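Local coordinates for delta-like protein (Rattus norvegicus, PDB 4XL1), which probably acts as a Delta-family ligand that binds Notch receptors on neighbouring cells through its N-terminal C2-like and DSL modules, at residues Trp98-Asp103 with Pro111-Ile116; Ser92-Ala97 with Gln118-Gly123; Phe6-Gln11 with Asn77-Pro82. The protein carries 3 engineered substitutions. All blocks are in the same frame, centred on the assembly; numbering follows the deposited sequence.

Interaction 1 of 3, residues Trp98-Asp103 with Pro111-Ile116; sequences WHTPGD and PGNSLI
Backbone pairing of Trp98 with Leu115 and His99 with Ser114 joins the end of strand 90-99 to the start of strand 114-124 at the loop end of an antiparallel hairpin in the C2-like domain, before the two segments part into a loop. His99 and Ser114 form the hydrogen-bonded pair. His99 N reaches Ser114 O at 2.9 Å, nearly straight at 167°, and Ser114 N returns a bond to His99 O at 3.0 Å. Trp98 and Leu115 are the non-hydrogen-bonded pair, and their side chains share one side of the sheet.

Leu115 CD1 sits over one face of the indole. It lies 3.8 Å from the centroid of the Trp98 five-membered ring, a CH-pi contact above the pyrrole part. Leu115 CG stands anti to the backbone N (chi1 -179°), and this turns CD1 to the indole. The six-membered part of the ring lies obliquely beside main chain, with Trp98 CE3 3.4 Å from Ser114 C. Trp98 NE1 bonds to Gln96 OE1, and Arg35 makes a cation-pi contact with the ring.

Beyond the strands, Thr100 and Asn113 lie side by side and point the same way. Thr100 OG1 donates to Asn113 OD1 at 2.9 Å, from a position tilted 21° out of the carbonyl plane. The same OG1 accepts from Gly102 N at 3.2 Å, which makes an ST turn. Asn113 ND2 bonds to Pro107 O, inside the connecting loop. Farther out, Pro101 CD rests 3.6 Å from Gly112 O.

The Thr100 hydroxyl is thus used both as donor and as acceptor, and both polar atoms of the Asn113 amide have partners. Side-chain bonds therefore continue the link between the two segments where strand pairing stops, and they fix the rotation of the amide at the base of the loop.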
ATOM      1  N   TRP B  98      14.173  18.499  -9.878  1.00 40.91           N
ATOM      2  CA  TRP B  98      15.611  18.721  -9.757  1.00 37.74           C
ATOM      3  C   TRP B  98      16.296  18.926 -11.102  1.00 38.64           C
ATOM      4  O   TRP B  98      15.785  18.519 -12.143  1.00 43.99           O
ATOM      5  CB  TRP B  98      16.279  17.542  -9.048  1.00 36.59           C
ATOM      6  CG  TRP B  98      16.038  17.456  -7.579  1.00 34.33           C
ATOM      7  CD1 TRP B  98      14.899  17.040  -6.955  1.00 33.16           C
ATOM      8  CD2 TRP B  98      16.975  17.764  -6.541  1.00 37.68           C
ATOM      9  NE1 TRP B  98      15.065  17.083  -5.591  1.00 35.44           N
ATOM     10  CE2 TRP B  98      16.331  17.524  -5.312  1.00 36.40           C
ATOM     11  CE3 TRP B  98      18.294  18.228  -6.533  1.00 40.18           C
ATOM     12  CZ2 TRP B  98      16.961  17.732  -4.087  1.00 38.22           C
ATOM     13  CZ3 TRP B  98      18.917  18.434  -5.316  1.00 41.86           C
ATOM     14  CH2 TRP B  98      18.250  18.184  -4.111  1.00 39.60           C
ATOM     15  N   HIS B  99      17.467  19.551 -11.062  1.00 31.90           N
ATOM     16  CA  HIS B  99      18.325  19.674 -12.233  1.00 31.80           C
ATOM     17  C   HIS B  99      19.616  18.904 -11.996  1.00 34.07           C
ATOM     18  O   HIS B  99      20.218  19.014 -10.928  1.00 38.74           O
ATOM     19  CB  HIS B  99      18.642  21.141 -12.533  1.00 35.71           C
ATOM     20  CG  HIS B  99      19.879  21.336 -13.356  1.00 38.07           C
ATOM     21  ND1 HIS B  99      19.990  20.881 -14.652  1.00 38.76           N
ATOM     22  CD2 HIS B  99      21.066  21.916 -13.058  1.00 41.77           C
ATOM     23  CE1 HIS B  99      21.186  21.185 -15.123  1.00 42.59           C
ATOM     24  NE2 HIS B  99      21.859  21.813 -14.175  1.00 43.13           N
ATOM     25  N   THR B 100      20.045  18.125 -12.981  1.00 34.07           N
ATOM     26  CA  THR B 100      21.326  17.444 -12.865  1.00 33.26           C
ATOM     27  C   THR B 100      22.229  17.870 -14.016  1.00 36.88           C
ATOM     28  O   THR B 100      21.790  17.959 -15.164  1.00 34.95           O
ATOM     29  CB  THR B 100      21.171  15.903 -12.850  1.00 34.09           C
ATOM     30  OG1 THR B 100      22.463  15.292 -12.737  1.00 34.80           O
ATOM     31  CG2 THR B 100      20.482  15.401 -14.108  1.00 31.00           C
ATOM     32  N   PRO B 101      23.496  18.171 -13.705  1.00 41.67           N
ATOM     33  CA  PRO B 101      24.458  18.476 -14.764  1.00 46.42           C
ATOM     34  C   PRO B 101      25.118  17.226 -15.331  1.00 54.06           C
ATOM     35  O   PRO B 101      25.807  17.309 -16.348  1.00 53.62           O
ATOM     36  CB  PRO B 101      25.484  19.354 -14.047  1.00 44.50           C
ATOM     37  CG  PRO B 101      25.473  18.840 -12.643  1.00 41.10           C
ATOM     38  CD  PRO B 101      24.057  18.394 -12.361  1.00 38.84           C
ATOM     39  N   GLY B 102      24.906  16.083 -14.686  1.00 62.95           N
ATOM     40  CA  GLY B 102      25.550  14.857 -15.118  1.00 75.42           C
ATOM     41  C   GLY B 102      24.708  14.029 -16.069  1.00 83.26           C
ATOM     42  O   GLY B 102      23.699  14.495 -16.597  1.00 82.15           O
ATOM     43  N   ASP B 103      25.128  12.784 -16.277  1.00 93.64           N
ATOM     44  CA  ASP B 103      24.419  11.858 -17.154  1.00102.07           C
ATOM     45  C   ASP B 103      23.139  11.353 -16.477  1.00106.42           C
ATOM     46  O   ASP B 103      23.060  11.290 -15.251  1.00108.80           O
ATOM     47  CB  ASP B 103      25.315  10.694 -17.572  1.00108.33           C
ATOM     48  CG  ASP B 103      24.739   9.913 -18.740  1.00113.54           C
ATOM     49  OD1 ASP B 103      23.824  10.440 -19.408  1.00113.04           O
ATOM     50  OD2 ASP B 103      25.210   8.787 -19.001  1.00117.65           O
ATOM     51  N   PRO B 111      26.593  14.131  -8.142  1.00 63.31           N
ATOM     52  CA  PRO B 111      27.061  15.076  -7.118  1.00 63.73           C
ATOM     53  C   PRO B 111      26.676  16.547  -7.324  1.00 62.90           C
ATOM     54  O   PRO B 111      26.685  17.299  -6.350  1.00 66.74           O
ATOM     55  CB  PRO B 111      28.584  14.928  -7.199  1.00 66.70           C
ATOM     56  CG  PRO B 111      28.834  14.585  -8.627  1.00 67.06           C
ATOM     57  CD  PRO B 111      27.687  13.698  -9.031  1.00 65.60           C
ATOM     58  N   GLY B 112      26.349  16.952  -8.546  1.00 57.75           N
ATOM     59  CA  GLY B 112      26.122  18.361  -8.833  1.00 53.69           C
ATOM     60  C   GLY B 112      24.682  18.848  -8.809  1.00 47.30           C
ATOM     61  O   GLY B 112      24.407  19.991  -9.176  1.00 45.88           O
ATOM     62  N   ASN B 113      23.766  17.997  -8.359  1.00 38.49           N
ATOM     63  CA  ASN B 113      22.334  18.289  -8.434  1.00 39.27           C
ATOM     64  C   ASN B 113      21.865  19.510  -7.644  1.00 39.37           C
ATOM     65  O   ASN B 113      22.306  19.750  -6.519  1.00 40.58           O
ATOM     66  CB  ASN B 113      21.533  17.069  -7.979  1.00 41.40           C
ATOM     67  CG  ASN B 113      21.821  15.843  -8.815  1.00 43.76           C
ATOM     68  OD1 ASN B 113      22.351  15.944  -9.922  1.00 43.82           O
ATOM     69  ND2 ASN B 113      21.468  14.674  -8.296  1.00 42.70           N
ATOM     70  N   SER B 114      20.962  20.274  -8.253  0.60 36.39           N
ATOM     71  CA  SER B 114      20.362  21.433  -7.606  0.60 35.35           C
ATOM     72  C   SER B 114      18.838  21.393  -7.732  0.60 34.14           C
ATOM     73  O   SER B 114      18.300  21.077  -8.793  0.60 33.72           O
ATOM     74  CB  SER B 114      20.909  22.730  -8.207  0.60 35.68           C
ATOM     75  OG  SER B 114      22.325  22.748  -8.180  0.60 35.18           O
ATOM     76  N   LEU B 115      18.155  21.716  -6.639  1.00 33.46           N
ATOM     77  CA  LEU B 115      16.696  21.722  -6.596  1.00 36.09           C
ATOM     78  C   LEU B 115      16.097  22.832  -7.456  1.00 38.31           C
ATOM     79  O   LEU B 115      16.619  23.943  -7.502  1.00 37.92           O
ATOM     80  CB  LEU B 115      16.217  21.863  -5.148  1.00 33.23           C
ATOM     81  CG  LEU B 115      14.709  21.870  -4.884  1.00 30.33           C
ATOM     82  CD1 LEU B 115      14.117  20.483  -5.080  1.00 29.50           C
ATOM     83  CD2 LEU B 115      14.430  22.375  -3.479  1.00 26.86           C
ATOM     84  N   ILE B 116      15.001  22.519  -8.142  1.00 35.87           N
ATOM     85  CA  ILE B 116      14.284  23.513  -8.931  1.00 32.20           C
ATOM     86  C   ILE B 116      13.097  24.047  -8.137  1.00 36.38           C
ATOM     87  O   ILE B 116      13.011  25.242  -7.859  1.00 35.34           O
ATOM     88  CB  ILE B 116      13.789  22.926 -10.267  1.00 29.65           C
ATOM     89  CG1 ILE B 116      14.978  22.536 -11.145  1.00 26.15           C
ATOM     90  CG2 ILE B 116      12.891  23.918 -10.990  1.00 27.91           C
ATOM     91  CD1 ILE B 116      14.588  21.959 -12.486  1.00 25.15           C
TER

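Interaction 2 of 3, residues Ser92-Ala97 with Gln118-Gly123; sequences SLNIQA and QIIIQG
Gln118 OE1 is gripped by two amide groups of the facing strand. Asn94 ND2 donates to it at 3.2 Å, and Gln96 NE2 donates at the same distance. The two donors come from opposite faces of the Gln118 amide plane. Asn94 ND2 is tilted only modestly from that plane, while Gln96 NE2 stands well above it, 54° out. Each amide nonetheless holds OE1 close to its own plane, so the N-H groups are well aimed. Gln96 OE1 bonds to Trp98 NE1, which helps fix the Gln96 amide.

The strands are neighbours in an antiparallel sheet of the C2-like domain, where 114-124 is one of the two outermost strands within this chain. Leu93 pairs with Ile121 and Ile95 with Ile119 as hydrogen-bonded pairs. Leu93 N to Ile121 O, at 2.7 Å, is almost straight at 177°. Asn94 ND2 also makes a weak bond to Ile119 O, which already accepts from Ile95 N.

The other side of the sheet is apolar. Leu93 and Ile121 run side by side, with Leu93 CB 3.6 Å from Ile121 CG1. Ile95 and Ile119 repeat the pattern, with Ile95 CB 3.8 Å from Ile119 CD1. In both isoleucines of strand 114-124, CG1 lies between the backbone N and the carbonyl carbon, which brings CG1 and CD1 alongside the partner. From strand 142-151, Leu143 packs on Ile95, Tyr145 on Ile119 and Ile121, and Tyr147 on Ile121, so this side faces the interior between the two sheets.

On the Gln118 side of the sheet, at the far end, one water joins the strands. It donates to Gln122 OE1 at 2.9 Å and to Ser92 OG at 3.2 Å; that hydroxyl is also hydrogen-bonded to His40 O and Gln42 N.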
ATOM      1  N   SER B  92       0.523  11.402   2.627  1.00 38.20           N
ATOM      2  CA  SER B  92       1.228  12.634   2.296  1.00 37.73           C
ATOM      3  C   SER B  92       2.090  12.373   1.066  1.00 38.43           C
ATOM      4  O   SER B  92       2.701  11.311   0.944  1.00 38.30           O
ATOM      5  CB  SER B  92       2.089  13.121   3.464  1.00 35.45           C
ATOM      6  OG  SER B  92       1.299  13.435   4.597  1.00 38.13           O
ATOM      7  N   LEU B  93       2.129  13.331   0.146  1.00 36.02           N
ATOM      8  CA  LEU B  93       2.944  13.177  -1.053  1.00 38.75           C
ATOM      9  C   LEU B  93       3.821  14.395  -1.298  1.00 42.68           C
ATOM     10  O   LEU B  93       3.345  15.531  -1.317  1.00 42.11           O
ATOM     11  CB  LEU B  93       2.066  12.917  -2.279  1.00 32.28           C
ATOM     12  CG  LEU B  93       2.833  12.770  -3.594  1.00 30.96           C
ATOM     13  CD1 LEU B  93       3.802  11.599  -3.522  1.00 20.52           C
ATOM     14  CD2 LEU B  93       1.879  12.613  -4.768  1.00 26.43           C
ATOM     15  N   ASN B  94       5.111  14.143  -1.484  1.00 43.04           N
ATOM     16  CA  ASN B  94       6.069  15.200  -1.764  1.00 43.49           C
ATOM     17  C   ASN B  94       6.759  14.954  -3.099  1.00 43.17           C
ATOM     18  O   ASN B  94       7.417  13.931  -3.289  1.00 42.10           O
ATOM     19  CB  ASN B  94       7.097  15.298  -0.636  1.00 44.25           C
ATOM     20  CG  ASN B  94       8.140  16.369  -0.886  1.00 49.69           C
ATOM     21  OD1 ASN B  94       9.340  16.097  -0.869  1.00 56.62           O
ATOM     22  ND2 ASN B  94       7.687  17.595  -1.122  1.00 46.30           N
ATOM     23  N   ILE B  95       6.593  15.893  -4.025  1.00 40.40           N
ATOM     24  CA  ILE B  95       7.220  15.788  -5.335  1.00 36.80           C
ATOM     25  C   ILE B  95       8.252  16.896  -5.507  1.00 37.02           C
ATOM     26  O   ILE B  95       7.934  18.077  -5.373  1.00 34.44           O
ATOM     27  CB  ILE B  95       6.179  15.871  -6.474  1.00 35.36           C
ATOM     28  CG1 ILE B  95       5.089  14.811  -6.291  1.00 34.63           C
ATOM     29  CG2 ILE B  95       6.856  15.730  -7.831  1.00 29.23           C
ATOM     30  CD1 ILE B  95       4.027  14.821  -7.375  1.00 35.74           C
ATOM     31  N   GLN B  96       9.489  16.507  -5.801  1.00 37.26           N
ATOM     32  CA  GLN B  96      10.573  17.467  -5.982  1.00 37.86           C
ATOM     33  C   GLN B  96      11.061  17.482  -7.424  1.00 39.94           C
ATOM     34  O   GLN B  96      11.248  16.432  -8.037  1.00 37.23           O
ATOM     35  CB  GLN B  96      11.751  17.149  -5.055  1.00 36.31           C
ATOM     36  CG  GLN B  96      11.494  17.350  -3.568  1.00 35.28           C
ATOM     37  CD  GLN B  96      12.733  17.070  -2.732  1.00 35.84           C
ATOM     38  OE1 GLN B  96      13.688  16.454  -3.207  1.00 34.68           O
ATOM     39  NE2 GLN B  96      12.721  17.518  -1.481  1.00 33.74           N
ATOM     40  N   ALA B  97      11.270  18.677  -7.963  1.00 40.47           N
ATOM     41  CA  ALA B  97      11.835  18.807  -9.299  1.00 38.87           C
ATOM     42  C   ALA B  97      13.296  19.234  -9.203  1.00 41.36           C
ATOM     43  O   ALA B  97      13.621  20.210  -8.529  1.00 41.17           O
ATOM     44  CB  ALA B  97      11.034  19.802 -10.126  1.00 30.15           C
ATOM     45  N   GLN B 118       9.495  22.326  -5.470  1.00 33.13           N
ATOM     46  CA  GLN B 118       8.827  21.159  -4.920  1.00 35.23           C
ATOM     47  C   GLN B 118       7.441  21.507  -4.413  1.00 35.21           C
ATOM     48  O   GLN B 118       7.151  22.658  -4.084  1.00 39.79           O
ATOM     49  CB  GLN B 118       9.658  20.529  -3.797  1.00 37.41           C
ATOM     50  CG  GLN B 118       9.778  21.380  -2.540  1.00 36.89           C
ATOM     51  CD  GLN B 118      10.505  20.659  -1.417  1.00 37.16           C
ATOM     52  OE1 GLN B 118      10.231  19.493  -1.133  1.00 38.20           O
ATOM     53  NE2 GLN B 118      11.446  21.349  -0.780  1.00 35.67           N
ATOM     54  N   ILE B 119       6.589  20.495  -4.350  1.00 39.13           N
ATOM     55  CA  ILE B 119       5.244  20.668  -3.840  1.00 40.09           C
ATOM     56  C   ILE B 119       4.978  19.627  -2.771  1.00 40.74           C
ATOM     57  O   ILE B 119       5.682  18.621  -2.677  1.00 40.00           O
ATOM     58  CB  ILE B 119       4.183  20.557  -4.963  1.00 40.85           C
ATOM     59  CG1 ILE B 119       4.328  19.239  -5.733  1.00 42.01           C
ATOM     60  CG2 ILE B 119       4.284  21.742  -5.912  1.00 44.99           C
ATOM     61  CD1 ILE B 119       3.377  18.139  -5.286  1.00 42.95           C
ATOM     62  N   ILE B 120       3.955  19.874  -1.966  1.00 39.22           N
ATOM     63  CA  ILE B 120       3.596  18.960  -0.900  1.00 36.13           C
ATOM     64  C   ILE B 120       2.078  18.888  -0.800  1.00 40.33           C
ATOM     65  O   ILE B 120       1.401  19.907  -0.656  1.00 42.28           O
ATOM     66  CB  ILE B 120       4.222  19.390   0.449  1.00 41.34           C
ATOM     67  CG1 ILE B 120       3.741  18.482   1.580  1.00 42.45           C
ATOM     68  CG2 ILE B 120       3.947  20.864   0.741  1.00 46.48           C
ATOM     69  CD1 ILE B 120       4.255  17.067   1.467  1.00 44.51           C
ATOM     70  N   ILE B 121       1.542  17.680  -0.917  1.00 38.95           N
ATOM     71  CA  ILE B 121       0.107  17.482  -0.774  1.00 37.48           C
ATOM     72  C   ILE B 121      -0.207  16.395   0.239  1.00 40.44           C
ATOM     73  O   ILE B 121       0.637  15.560   0.566  1.00 41.40           O
ATOM     74  CB  ILE B 121      -0.565  17.116  -2.114  1.00 41.65           C
ATOM     75  CG1 ILE B 121      -0.063  15.763  -2.620  1.00 42.34           C
ATOM     76  CG2 ILE B 121      -0.350  18.217  -3.143  1.00 37.57           C
ATOM     77  CD1 ILE B 121      -1.023  15.071  -3.567  1.00 42.53           C
ATOM     78  N   GLN B 122      -1.434  16.434   0.742  1.00 38.93           N
ATOM     79  CA  GLN B 122      -1.936  15.437   1.670  1.00 38.08           C
ATOM     80  C   GLN B 122      -3.441  15.324   1.477  1.00 39.52           C
ATOM     81  O   GLN B 122      -4.082  16.272   1.026  1.00 40.72           O
ATOM     82  CB  GLN B 122      -1.598  15.809   3.118  1.00 36.30           C
ATOM     83  CG  GLN B 122      -2.128  17.170   3.568  1.00 40.91           C
ATOM     84  CD  GLN B 122      -1.387  18.339   2.937  1.00 43.05           C
ATOM     85  OE1 GLN B 122      -0.173  18.473   3.085  1.00 44.62           O
ATOM     86  NE2 GLN B 122      -2.118  19.182   2.214  1.00 38.66           N
ATOM     87  N   GLY B 123      -4.009  14.171   1.809  1.00 36.59           N
ATOM     88  CA  GLY B 123      -5.441  13.999   1.665  1.00 41.03           C
ATOM     89  C   GLY B 123      -5.933  12.572   1.762  1.00 45.55           C
ATOM     90  O   GLY B 123      -5.221  11.682   2.224  1.00 45.39           O
TER
HETATM   91  O   HOH W   1       1.728  16.582   4.094  1.00 39.02           O

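Interaction 3 of 3, residues Phe6-Gln11 with Asn77-Pro82; sequences FQLRLQ and NPLQLP
Asn77 reaches across from the loop before strand 79-83 to the main chain of strand 4-14 at Leu10. Its CB carries the amide over to Leu10, because CG stands anti to the backbone N (chi1 -163°). CG lies 3.8 Å from Leu10 N. From there OD1 accepts from Leu10 N at 3.1 Å, with the donor in the carbonyl plane on a lone pair. ND2 turns to Leu10 O in a weak bond and also lies 3.7 Å from Arg9 CG. The amide thus stands in for a backbone partner of Leu10, beyond the end of the regular pairing.

Pro78 follows through a cis peptide bond, and its CB lies 3.6 Å from Leu8 O. Arg9 makes a cation-pi contact with Trp131.

Regular antiparallel pairing covers the rest. Leu8 pairs with Leu79 and Phe6 with Leu81, each through two backbone bonds; Leu79 N to Leu8 O is 2.8 Å. Between these pairs Gln7 and Gln80 lie side by side on the other side of the sheet, their amide planes 57° apart. Gln7 OE1 bonds to Arg148 NE.

Leu8 CD1 meets Leu79 CD1 at 3.9 Å, and Leu10 CD1 touches the same methyl at 4.2 Å. Phe6 and Leu81 share this apolar side. Residues of strands 31-37 and 54-62, among them Phe34, Ile36, Val55, Thr57 and Leu60, pack against it. Two antiparallel sheets packed through such apolar faces form the beta-sandwich of a C2-like domain.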
ATOM      1  N   PHE B   6       0.662   2.335  -5.419  1.00 35.18           N
ATOM      2  CA  PHE B   6       0.391   3.755  -5.599  1.00 36.47           C
ATOM      3  C   PHE B   6       0.959   4.147  -6.954  1.00 34.87           C
ATOM      4  O   PHE B   6       2.151   3.978  -7.207  1.00 37.99           O
ATOM      5  CB  PHE B   6       1.019   4.596  -4.479  1.00 40.69           C
ATOM      6  CG  PHE B   6       0.663   6.064  -4.537  1.00 35.00           C
ATOM      7  CD1 PHE B   6       1.385   6.939  -5.336  1.00 34.04           C
ATOM      8  CD2 PHE B   6      -0.375   6.571  -3.772  1.00 32.83           C
ATOM      9  CE1 PHE B   6       1.063   8.285  -5.385  1.00 33.46           C
ATOM     10  CE2 PHE B   6      -0.699   7.917  -3.816  1.00 28.90           C
ATOM     11  CZ  PHE B   6       0.021   8.774  -4.623  1.00 29.28           C
ATOM     12  N   GLN B   7       0.103   4.661  -7.829  1.00 32.35           N
ATOM     13  CA  GLN B   7       0.530   5.013  -9.174  1.00 29.17           C
ATOM     14  C   GLN B   7       0.447   6.520  -9.350  1.00 42.53           C
ATOM     15  O   GLN B   7      -0.555   7.139  -8.997  1.00 41.59           O
ATOM     16  CB  GLN B   7      -0.321   4.289 -10.218  1.00 30.28           C
ATOM     17  CG  GLN B   7      -0.167   2.775 -10.175  1.00 30.92           C
ATOM     18  CD  GLN B   7      -0.993   2.066 -11.230  1.00 45.26           C
ATOM     19  OE1 GLN B   7      -1.923   2.637 -11.800  1.00 40.80           O
ATOM     20  NE2 GLN B   7      -0.662   0.805 -11.487  1.00 47.34           N
ATOM     21  N   LEU B   8       1.510   7.109  -9.883  1.00 43.24           N
ATOM     22  CA  LEU B   8       1.580   8.555 -10.034  1.00 40.73           C
ATOM     23  C   LEU B   8       1.947   8.869 -11.482  1.00 37.74           C
ATOM     24  O   LEU B   8       2.988   8.434 -11.975  1.00 36.80           O
ATOM     25  CB  LEU B   8       2.594   9.145  -9.041  1.00 39.74           C
ATOM     26  CG  LEU B   8       2.933  10.640  -8.942  1.00 41.87           C
ATOM     27  CD1 LEU B   8       3.850  11.118 -10.059  1.00 43.64           C
ATOM     28  CD2 LEU B   8       1.667  11.486  -8.874  1.00 39.50           C
ATOM     29  N   ARG B   9       1.089   9.624 -12.160  1.00 34.62           N
ATOM     30  CA  ARG B   9       1.337   9.985 -13.549  1.00 39.73           C
ATOM     31  C   ARG B   9       1.715  11.454 -13.665  1.00 38.12           C
ATOM     32  O   ARG B   9       0.932  12.336 -13.321  1.00 35.07           O
ATOM     33  CB  ARG B   9       0.110   9.693 -14.417  1.00 45.27           C
ATOM     34  CG  ARG B   9       0.244  10.183 -15.856  1.00 51.14           C
ATOM     35  CD  ARG B   9      -1.112  10.360 -16.525  1.00 57.26           C
ATOM     36  NE  ARG B   9      -1.695   9.091 -16.946  1.00 63.19           N
ATOM     37  CZ  ARG B   9      -2.991   8.808 -16.870  1.00 65.32           C
ATOM     38  NH1 ARG B   9      -3.837   9.709 -16.390  1.00 68.05           N
ATOM     39  NH2 ARG B   9      -3.442   7.628 -17.274  1.00 61.44           N
ATOM     40  N   LEU B  10       2.923  11.702 -14.158  1.00 40.16           N
ATOM     41  CA  LEU B  10       3.404  13.057 -14.382  1.00 44.44           C
ATOM     42  C   LEU B  10       2.983  13.490 -15.781  1.00 45.46           C
ATOM     43  O   LEU B  10       3.254  12.790 -16.755  1.00 45.71           O
ATOM     44  CB  LEU B  10       4.925  13.123 -14.225  1.00 42.57           C
ATOM     45  CG  LEU B  10       5.513  12.748 -12.862  1.00 34.80           C
ATOM     46  CD1 LEU B  10       6.997  12.444 -12.985  1.00 30.25           C
ATOM     47  CD2 LEU B  10       5.285  13.865 -11.856  1.00 36.55           C
ATOM     48  N   GLN B  11       2.322  14.638 -15.886  1.00 43.25           N
ATOM     49  CA  GLN B  11       1.696  15.017 -17.149  1.00 39.98           C
ATOM     50  C   GLN B  11       2.321  16.241 -17.820  1.00 41.39           C
ATOM     51  O   GLN B  11       2.567  16.226 -19.026  1.00 42.33           O
ATOM     52  CB  GLN B  11       0.198  15.249 -16.934  1.00 38.69           C
ATOM     53  CG  GLN B  11      -0.536  14.015 -16.422  1.00 40.93           C
ATOM     54  CD  GLN B  11      -2.005  14.271 -16.152  1.00 46.89           C
ATOM     55  OE1 GLN B  11      -2.398  14.569 -15.024  1.00 52.43           O
ATOM     56  NE2 GLN B  11      -2.827  14.148 -17.187  1.00 46.13           N
ATOM     57  N   ASN B  77       6.336   5.753 -16.735  1.00 74.68           N
ATOM     58  CA  ASN B  77       5.244   6.642 -16.378  1.00 64.36           C
ATOM     59  C   ASN B  77       3.926   6.003 -16.802  1.00 57.02           C
ATOM     60  O   ASN B  77       3.754   5.665 -17.969  1.00 60.65           O
ATOM     61  CB  ASN B  77       5.429   8.013 -17.033  1.00 62.03           C
ATOM     62  CG  ASN B  77       4.565   9.083 -16.392  1.00 58.48           C
ATOM     63  OD1 ASN B  77       4.690   9.316 -15.198  1.00 56.11           O
ATOM     64  ND2 ASN B  77       3.693   9.739 -17.171  1.00 58.87           N
ATOM     65  N   PRO B  78       3.003   5.802 -15.849  1.00 50.77           N
ATOM     66  CA  PRO B  78       3.052   6.170 -14.427  1.00 52.94           C
ATOM     67  C   PRO B  78       4.126   5.469 -13.568  1.00 54.78           C
ATOM     68  O   PRO B  78       4.495   4.319 -13.823  1.00 57.18           O
ATOM     69  CB  PRO B  78       1.669   5.745 -13.916  1.00 50.51           C
ATOM     70  CG  PRO B  78       0.792   5.708 -15.114  1.00 52.95           C
ATOM     71  CD  PRO B  78       1.679   5.284 -16.243  1.00 50.99           C
ATOM     72  N   LEU B  79       4.606   6.175 -12.544  1.00 49.44           N
ATOM     73  CA  LEU B  79       5.540   5.598 -11.574  1.00 45.57           C
ATOM     74  C   LEU B  79       4.800   4.607 -10.686  1.00 40.79           C
ATOM     75  O   LEU B  79       3.599   4.750 -10.460  1.00 37.42           O
ATOM     76  CB  LEU B  79       6.204   6.683 -10.718  1.00 41.28           C
ATOM     77  CG  LEU B  79       7.051   7.755 -11.403  1.00 43.90           C
ATOM     78  CD1 LEU B  79       7.134   8.993 -10.527  1.00 44.63           C
ATOM     79  CD2 LEU B  79       8.439   7.212 -11.691  1.00 48.03           C
ATOM     80  N   GLN B  80       5.519   3.611 -10.175  1.00 39.50           N
ATOM     81  CA  GLN B  80       4.909   2.601  -9.322  1.00 38.31           C
ATOM     82  C   GLN B  80       5.562   2.551  -7.943  1.00 40.22           C
ATOM     83  O   GLN B  80       6.782   2.431  -7.834  1.00 42.93           O
ATOM     84  CB  GLN B  80       5.015   1.227  -9.990  1.00 47.17           C
ATOM     85  CG  GLN B  80       4.447   1.169 -11.402  1.00 53.11           C
ATOM     86  CD  GLN B  80       3.005   0.709 -11.451  1.00 55.15           C
ATOM     87  OE1 GLN B  80       2.163   1.340 -12.089  1.00 63.18           O
ATOM     88  NE2 GLN B  80       2.718  -0.405 -10.792  1.00 49.65           N
ATOM     89  N   LEU B  81       4.752   2.646  -6.895  1.00 34.84           N
ATOM     90  CA  LEU B  81       5.223   2.372  -5.541  1.00 36.16           C
ATOM     91  C   LEU B  81       4.420   1.245  -4.895  1.00 36.29           C
ATOM     92  O   LEU B  81       3.323   1.475  -4.385  1.00 30.52           O
ATOM     93  CB  LEU B  81       5.159   3.629  -4.670  1.00 38.52           C
ATOM     94  CG  LEU B  81       6.094   4.785  -5.031  1.00 45.97           C
ATOM     95  CD1 LEU B  81       5.732   6.037  -4.246  1.00 47.07           C
ATOM     96  CD2 LEU B  81       7.544   4.395  -4.785  1.00 48.20           C
ATOM     97  N   PRO B  82       4.971   0.021  -4.905  1.00 41.02           N
ATOM     98  CA  PRO B  82       4.303  -1.149  -4.324  1.00 40.97           C
ATOM     99  C   PRO B  82       4.326  -1.080  -2.799  1.00 43.97           C
ATOM    100  O   PRO B  82       5.347  -0.715  -2.218  1.00 49.41           O
ATOM    101  CB  PRO B  82       5.133  -2.319  -4.851  1.00 37.59           C
ATOM    102  CG  PRO B  82       6.495  -1.744  -5.029  1.00 41.70           C
ATOM    103  CD  PRO B  82       6.272  -0.330  -5.501  1.00 41.51           C
TER

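How the interactions relate
From the N terminus, strand 4-14 comes first. Strand 79-83 returns to it in interaction 3, closing a long loop that contains strands 31-37 and 54-62 of the other sheet. The chain then crosses to that sheet as strand 90-99. Interaction 2 closes the hairpin of 90-99 with 114-124, and interaction 1 is nested inside it, near the turn. Interaction 3 is in series with both. Interactions 1 and 2 share their strands and meet where Ile116 N lies 2.7 Å from Ala97 O. Interactions 2 and 3 touch across the sandwich, where Leu93 packs on Leu8 and Phe6. Interactions 1 and 3 do not touch.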